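Local coordinates for putative siderophore-degrading esterase (Eurofung) (Emericella nidulans, PDB 6GUO), which hydrolyses the bacterial xenosiderophore enterobactin to dihydroxybenzoylserine units, an esterase activity required for the intracellular release of iron, at residues L175-S189 against F213-G225. Numbering follows the deposited sequence.
Sequences LFTKPSSFDVYLAAS and FSSAHPVLRLSFG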
loop_
_atom_site.group_PDB
_atom_site.type_symbol
_atom_site.label_atom_id
_atom_site.label_comp_id
_atom_site.label_asym_id
_atom_site.label_seq_id
_atom_site.Cartn_x
_atom_site.Cartn_y
_atom_site.Cartn_z
ATOM N N LEU A 175 -1.713 -0.928 24.368
ATOM C CA LEU A 175 -2.920 -0.205 24.802
ATOM C C LEU A 175 -3.409 -0.613 26.204
ATOM O O LEU A 175 -3.654 0.248 27.053
ATOM C CB LEU A 175 -4.059 -0.392 23.782
ATOM C CG LEU A 175 -5.460 0.107 24.157
ATOM C CD1 LEU A 175 -5.455 1.597 24.444
ATOM C CD2 LEU A 175 -6.454 -0.219 23.053
ATOM N N PHE A 176 -3.541 -1.914 26.442
ATOM C CA PHE A 176 -4.183 -2.403 27.665
ATOM C C PHE A 176 -3.302 -2.304 28.907
ATOM O O PHE A 176 -3.830 -2.149 29.999
ATOM C CB PHE A 176 -4.699 -3.840 27.495
ATOM C CG PHE A 176 -5.725 -4.004 26.396
ATOM C CD1 PHE A 176 -6.676 -3.012 26.131
ATOM C CD2 PHE A 176 -5.752 -5.165 25.633
ATOM C CE1 PHE A 176 -7.609 -3.176 25.123
ATOM C CE2 PHE A 176 -6.688 -5.331 24.624
ATOM C CZ PHE A 176 -7.618 -4.335 24.369
ATOM N N THR A 177 -1.979 -2.382 28.741
ATOM C CA THR A 177 -1.047 -2.349 29.883
ATOM C C THR A 177 -0.302 -1.021 30.063
ATOM O O THR A 177 0.098 -0.690 31.187
ATOM C CB THR A 177 -0.021 -3.497 29.795
ATOM O OG1 THR A 177 0.828 -3.315 28.662
ATOM C CG2 THR A 177 -0.729 -4.843 29.695
ATOM N N LYS A 178 -0.105 -0.273 28.978
ATOM C CA LYS A 178 0.586 1.014 29.034
ATOM C C LYS A 178 -0.100 1.990 28.059
ATOM O O LYS A 178 0.500 2.404 27.070
ATOM C CB LYS A 178 2.082 0.804 28.729
ATOM C CG LYS A 178 3.006 1.899 29.260
ATOM C CD LYS A 178 4.469 1.456 29.332
ATOM C CE LYS A 178 5.185 1.558 27.992
ATOM N NZ LYS A 178 6.617 1.148 28.070
ATOM N N PRO A 179 -1.373 2.358 28.343
ATOM C CA PRO A 179 -2.185 3.132 27.386
ATOM C C PRO A 179 -1.631 4.501 26.967
ATOM O O PRO A 179 -1.981 4.985 25.890
ATOM C CB PRO A 179 -3.536 3.297 28.105
ATOM C CG PRO A 179 -3.270 3.000 29.534
ATOM C CD PRO A 179 -2.145 2.015 29.551
ATOM N N SER A 180 -0.782 5.113 27.792
ATOM C CA SER A 180 -0.127 6.378 27.430
ATOM C C SER A 180 1.068 6.238 26.474
ATOM O O SER A 180 1.606 7.260 26.040
ATOM C CB SER A 180 0.318 7.124 28.689
ATOM O OG SER A 180 -0.799 7.414 29.506
ATOM N N SER A 181 1.479 5.003 26.153
ATOM C CA SER A 181 2.615 4.734 25.250
ATOM C C SER A 181 2.507 5.474 23.929
ATOM O O SER A 181 3.475 6.071 23.445
ATOM C CB SER A 181 2.701 3.241 24.926
ATOM O OG SER A 181 2.925 2.473 26.084
ATOM N N PHE A 182 1.318 5.389 23.333
ATOM C CA PHE A 182 1.003 6.041 22.061
ATOM C C PHE A 182 -0.365 6.696 22.165
ATOM O O PHE A 182 -1.194 6.286 22.977
ATOM C CB PHE A 182 1.004 5.016 20.914
ATOM C CG PHE A 182 2.327 4.326 20.727
ATOM C CD1 PHE A 182 3.281 4.844 19.856
ATOM C CD2 PHE A 182 2.639 3.183 21.457
ATOM C CE1 PHE A 182 4.512 4.220 19.704
ATOM C CE2 PHE A 182 3.867 2.557 21.310
ATOM C CZ PHE A 182 4.807 3.078 20.436
ATOM N N ASP A 183 -0.603 7.706 21.336
ATOM C CA ASP A 183 -1.915 8.369 21.280
ATOM C C ASP A 183 -2.943 7.504 20.556
ATOM O O ASP A 183 -4.114 7.446 20.955
ATOM C CB ASP A 183 -1.798 9.723 20.584
ATOM C CG ASP A 183 -0.874 10.666 21.315
ATOM O OD1 ASP A 183 -1.148 10.945 22.496
ATOM O OD2 ASP A 183 0.131 11.116 20.724
ATOM N N VAL A 184 -2.479 6.827 19.505
ATOM C CA VAL A 184 -3.324 6.057 18.598
ATOM C C VAL A 184 -2.738 4.660 18.412
ATOM O O VAL A 184 -1.536 4.512 18.210
ATOM C CB VAL A 184 -3.421 6.753 17.228
ATOM C CG1 VAL A 184 -4.348 5.988 16.288
ATOM C CG2 VAL A 184 -3.907 8.187 17.402
ATOM N N TYR A 185 -3.602 3.651 18.488
ATOM C CA TYR A 185 -3.224 2.256 18.282
ATOM C C TYR A 185 -3.995 1.731 17.089
ATOM O O TYR A 185 -5.212 1.882 17.008
ATOM C CB TYR A 185 -3.534 1.424 19.520
ATOM C CG TYR A 185 -2.820 1.935 20.745
ATOM C CD1 TYR A 185 -1.638 1.349 21.180
ATOM C CD2 TYR A 185 -3.319 3.024 21.462
ATOM C CE1 TYR A 185 -0.975 1.825 22.300
ATOM C CE2 TYR A 185 -2.663 3.506 22.581
ATOM C CZ TYR A 185 -1.490 2.901 22.993
ATOM O OH TYR A 185 -0.835 3.382 24.099
ATOM N N LEU A 186 -3.268 1.131 16.161
ATOM C CA LEU A 186 -3.840 0.594 14.941
ATOM C C LEU A 186 -3.517 -0.892 14.962
ATOM O O LEU A 186 -2.388 -1.297 14.690
ATOM C CB LEU A 186 -3.242 1.306 13.727
ATOM C CG LEU A 186 -3.353 2.833 13.736
ATOM C CD1 LEU A 186 -2.483 3.428 12.644
ATOM C CD2 LEU A 186 -4.798 3.282 13.566
ATOM N N ALA A 187 -4.511 -1.687 15.352
ATOM C CA ALA A 187 -4.367 -3.130 15.499
ATOM C C ALA A 187 -5.073 -3.815 14.332
ATOM O O ALA A 187 -6.295 -3.972 14.339
ATOM C CB ALA A 187 -4.957 -3.580 16.825
ATOM N N ALA A 188 -4.288 -4.222 13.341
ATOM C CA ALA A 188 -4.802 -4.829 12.114
ATOM C C ALA A 188 -4.739 -6.350 12.215
ATOM O O ALA A 188 -3.684 -6.914 12.502
ATOM C CB ALA A 188 -4.003 -4.331 10.925
ATOM N N SER A 189 -5.880 -7.009 12.005
ATOM C CA SER A 189 -5.998 -8.465 12.131
ATOM C C SER A 189 -5.285 -8.998 13.375
ATOM O O SER A 189 -4.481 -9.908 13.275
ATOM C CB SER A 189 -5.431 -9.135 10.876
ATOM O OG SER A 189 -6.024 -8.585 9.715
ATOM N N PHE A 213 -4.546 4.081 35.228
ATOM C CA PHE A 213 -4.480 4.650 33.882
ATOM C C PHE A 213 -5.358 5.909 33.742
ATOM O O PHE A 213 -6.005 6.109 32.707
ATOM C CB PHE A 213 -4.920 3.611 32.839
ATOM C CG PHE A 213 -4.253 2.268 32.974
ATOM C CD1 PHE A 213 -2.869 2.150 32.918
ATOM C CD2 PHE A 213 -5.017 1.108 33.123
ATOM C CE1 PHE A 213 -2.257 0.908 33.027
ATOM C CE2 PHE A 213 -4.412 -0.136 33.232
ATOM C CZ PHE A 213 -3.030 -0.236 33.185
ATOM N N SER A 214 -5.364 6.757 34.771
ATOM C CA SER A 214 -6.279 7.910 34.834
ATOM C C SER A 214 -6.017 8.945 33.739
ATOM O O SER A 214 -6.957 9.429 33.104
ATOM C CB SER A 214 -6.209 8.584 36.210
ATOM O OG SER A 214 -4.927 9.138 36.447
ATOM N N SER A 215 -4.743 9.275 33.528
ATOM C CA SER A 215 -4.335 10.224 32.491
ATOM C C SER A 215 -3.934 9.497 31.202
ATOM O O SER A 215 -2.750 9.378 30.875
ATOM C CB SER A 215 -3.193 11.115 32.994
ATOM O OG SER A 215 -2.874 12.121 32.045
ATOM N N ALA A 216 -4.939 8.994 30.493
ATOM C CA ALA A 216 -4.756 8.422 29.159
ATOM C C ALA A 216 -6.085 8.487 28.417
ATOM O O ALA A 216 -7.124 8.136 28.982
ATOM C CB ALA A 216 -4.263 6.985 29.250
ATOM N N HIS A 217 -6.045 8.940 27.163
ATOM C CA HIS A 217 -7.240 9.067 26.316
ATOM C C HIS A 217 -6.962 8.405 24.966
ATOM O O HIS A 217 -6.964 9.067 23.930
ATOM C CB HIS A 217 -7.608 10.544 26.124
ATOM C CG HIS A 217 -7.499 11.359 27.372
ATOM N ND1 HIS A 217 -6.291 11.814 27.853
ATOM C CD2 HIS A 217 -8.440 11.796 28.241
ATOM C CE1 HIS A 217 -6.491 12.496 28.966
ATOM N NE2 HIS A 217 -7.787 12.503 29.222
ATOM N N PRO A 218 -6.716 7.085 24.977
ATOM C CA PRO A 218 -6.262 6.427 23.755
ATOM C C PRO A 218 -7.332 6.286 22.677
ATOM O O PRO A 218 -8.530 6.303 22.968
ATOM C CB PRO A 218 -5.824 5.048 24.251
ATOM C CG PRO A 218 -6.676 4.802 25.440
ATOM C CD PRO A 218 -6.835 6.133 26.096
ATOM N N VAL A 219 -6.862 6.149 21.443
ATOM C CA VAL A 219 -7.699 5.914 20.274
ATOM C C VAL A 219 -7.282 4.559 19.721
ATOM O O VAL A 219 -6.089 4.270 19.661
ATOM C CB VAL A 219 -7.489 7.022 19.223
ATOM C CG1 VAL A 219 -8.240 6.712 17.933
ATOM C CG2 VAL A 219 -7.925 8.369 19.788
ATOM N N LEU A 220 -8.260 3.733 19.339
ATOM C CA LEU A 220 -7.995 2.413 18.741
ATOM C C LEU A 220 -8.758 2.239 17.430
ATOM O O LEU A 220 -9.950 2.536 17.358
ATOM C CB LEU A 220 -8.395 1.289 19.704
ATOM C CG LEU A 220 -8.328 -0.157 19.193
ATOM C CD1 LEU A 220 -6.907 -0.561 18.823
ATOM C CD2 LEU A 220 -8.907 -1.117 20.217
ATOM N N ARG A 221 -8.067 1.728 16.410
ATOM C CA ARG A 221 -8.706 1.243 15.192
ATOM C C ARG A 221 -8.405 -0.240 15.053
ATOM O O ARG A 221 -7.242 -0.627 14.963
ATOM C CB ARG A 221 -8.222 1.985 13.948
ATOM C CG ARG A 221 -9.054 1.653 12.709
ATOM C CD ARG A 221 -8.637 2.479 11.508
ATOM N NE ARG A 221 -9.624 2.429 10.418
ATOM C CZ ARG A 221 -9.503 1.755 9.268
ATOM N NH1 ARG A 221 -10.489 1.819 8.373
ATOM N NH2 ARG A 221 -8.424 1.028 8.984
ATOM N N LEU A 222 -9.463 -1.051 15.062
ATOM C CA LEU A 222 -9.377 -2.484 14.795
ATOM C C LEU A 222 -9.737 -2.734 13.348
ATOM O O LEU A 222 -10.567 -2.026 12.784
ATOM C CB LEU A 222 -10.354 -3.255 15.683
ATOM C CG LEU A 222 -9.938 -3.349 17.151
ATOM C CD1 LEU A 222 -11.139 -3.634 18.032
ATOM C CD2 LEU A 222 -8.868 -4.418 17.324
ATOM N N SER A 223 -9.129 -3.751 12.748
ATOM C CA SER A 223 -9.510 -4.148 11.396
ATOM C C SER A 223 -9.248 -5.617 11.132
ATOM O O SER A 223 -8.466 -6.262 11.836
ATOM C CB SER A 223 -8.801 -3.278 10.351
ATOM O OG SER A 223 -7.410 -3.554 10.305
ATOM N N PHE A 224 -9.926 -6.142 10.116
ATOM C CA PHE A 224 -9.714 -7.509 9.664
ATOM C C PHE A 224 -10.263 -7.657 8.255
ATOM O O PHE A 224 -11.073 -6.844 7.810
ATOM C CB PHE A 224 -10.372 -8.524 10.621
ATOM C CG PHE A 224 -11.861 -8.361 10.767
ATOM C CD1 PHE A 224 -12.742 -9.080 9.956
ATOM C CD2 PHE A 224 -12.389 -7.490 11.718
ATOM C CE1 PHE A 224 -14.118 -8.934 10.094
ATOM C CE2 PHE A 224 -13.763 -7.343 11.862
ATOM C CZ PHE A 224 -14.627 -8.060 11.049
ATOM N N GLY A 225 -9.792 -8.675 7.549
ATOM C CA GLY A 225 -10.350 -9.028 6.243
ATOM C C GLY A 225 -11.503 -9.996 6.414
ATOM O O GLY A 225 -11.430 -10.891 7.254
HETATM O O HOH W 1 -5.198 9.893 21.769
HETATM O O HOH W 2 -6.544 -5.948 9.089
#
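Tyr185 and Ala187 bond through both N-H and C=O to strand 219-225, forming the ladder between two neighbouring parallel strands in the central sheet of an alpha/beta-hydrolase fold. Asp183 O opens the series by accepting from Val219 N, and Ser189 N closes it on Ser223 O at 2.7 Å, from above that carbonyl's plane. Between them, Arg221 N meets Tyr185 O almost head-on (C=O...N 167°). The other edge of strand 184-188 bonds to strand 156-164, making it an interior strand with side chains buried on both faces; its aliphatic residues suit that, and its tyrosine does because the hydroxyl is hydrogen-bonded.

On the face bearing Tyr185, Ala187, Leu220 and Leu222, the end of helix 166-177 packs down. With CG of Leu175 anti to the backbone N (chi1 171°), its CD1 presses tightly onto Pro218 CB (3.5 Å) and its CD2 reaches Leu220 CD2, the side chain crossing each at about a right angle; its CB sits over the centre of the Tyr185 ring. Phe182 CB takes the opposite face, offset toward the rim. Held flat between them, the tyrosine directs its OH into the preceding turn, donating to Pro179 O and accepting from Phe182 N. Pro179 CD lies 3.4 Å from Phe213 CD1; as second residue of the type I turn Lys178-Ser181, proline fits by its ring-fixed phi (-59°).

Across the sheet, Leu186 CD2 rests on Arg221 CB, while Val184 and Val219 lie side by side, beta-branched residues well suited to strands. Helix 288-301 covers this face through Phe298 and Ala291, and Arg221 extends to a salt bridge with Glu275. Just past the end of strand 184-188, Ser189 OG bonds Glu228 and lies near the probable nucleophile elbow around Ser165; a water donates to Ser189 OG at 2.8 Å and is hydrogen-bonded to Ser223 OG, also at 2.8 Å.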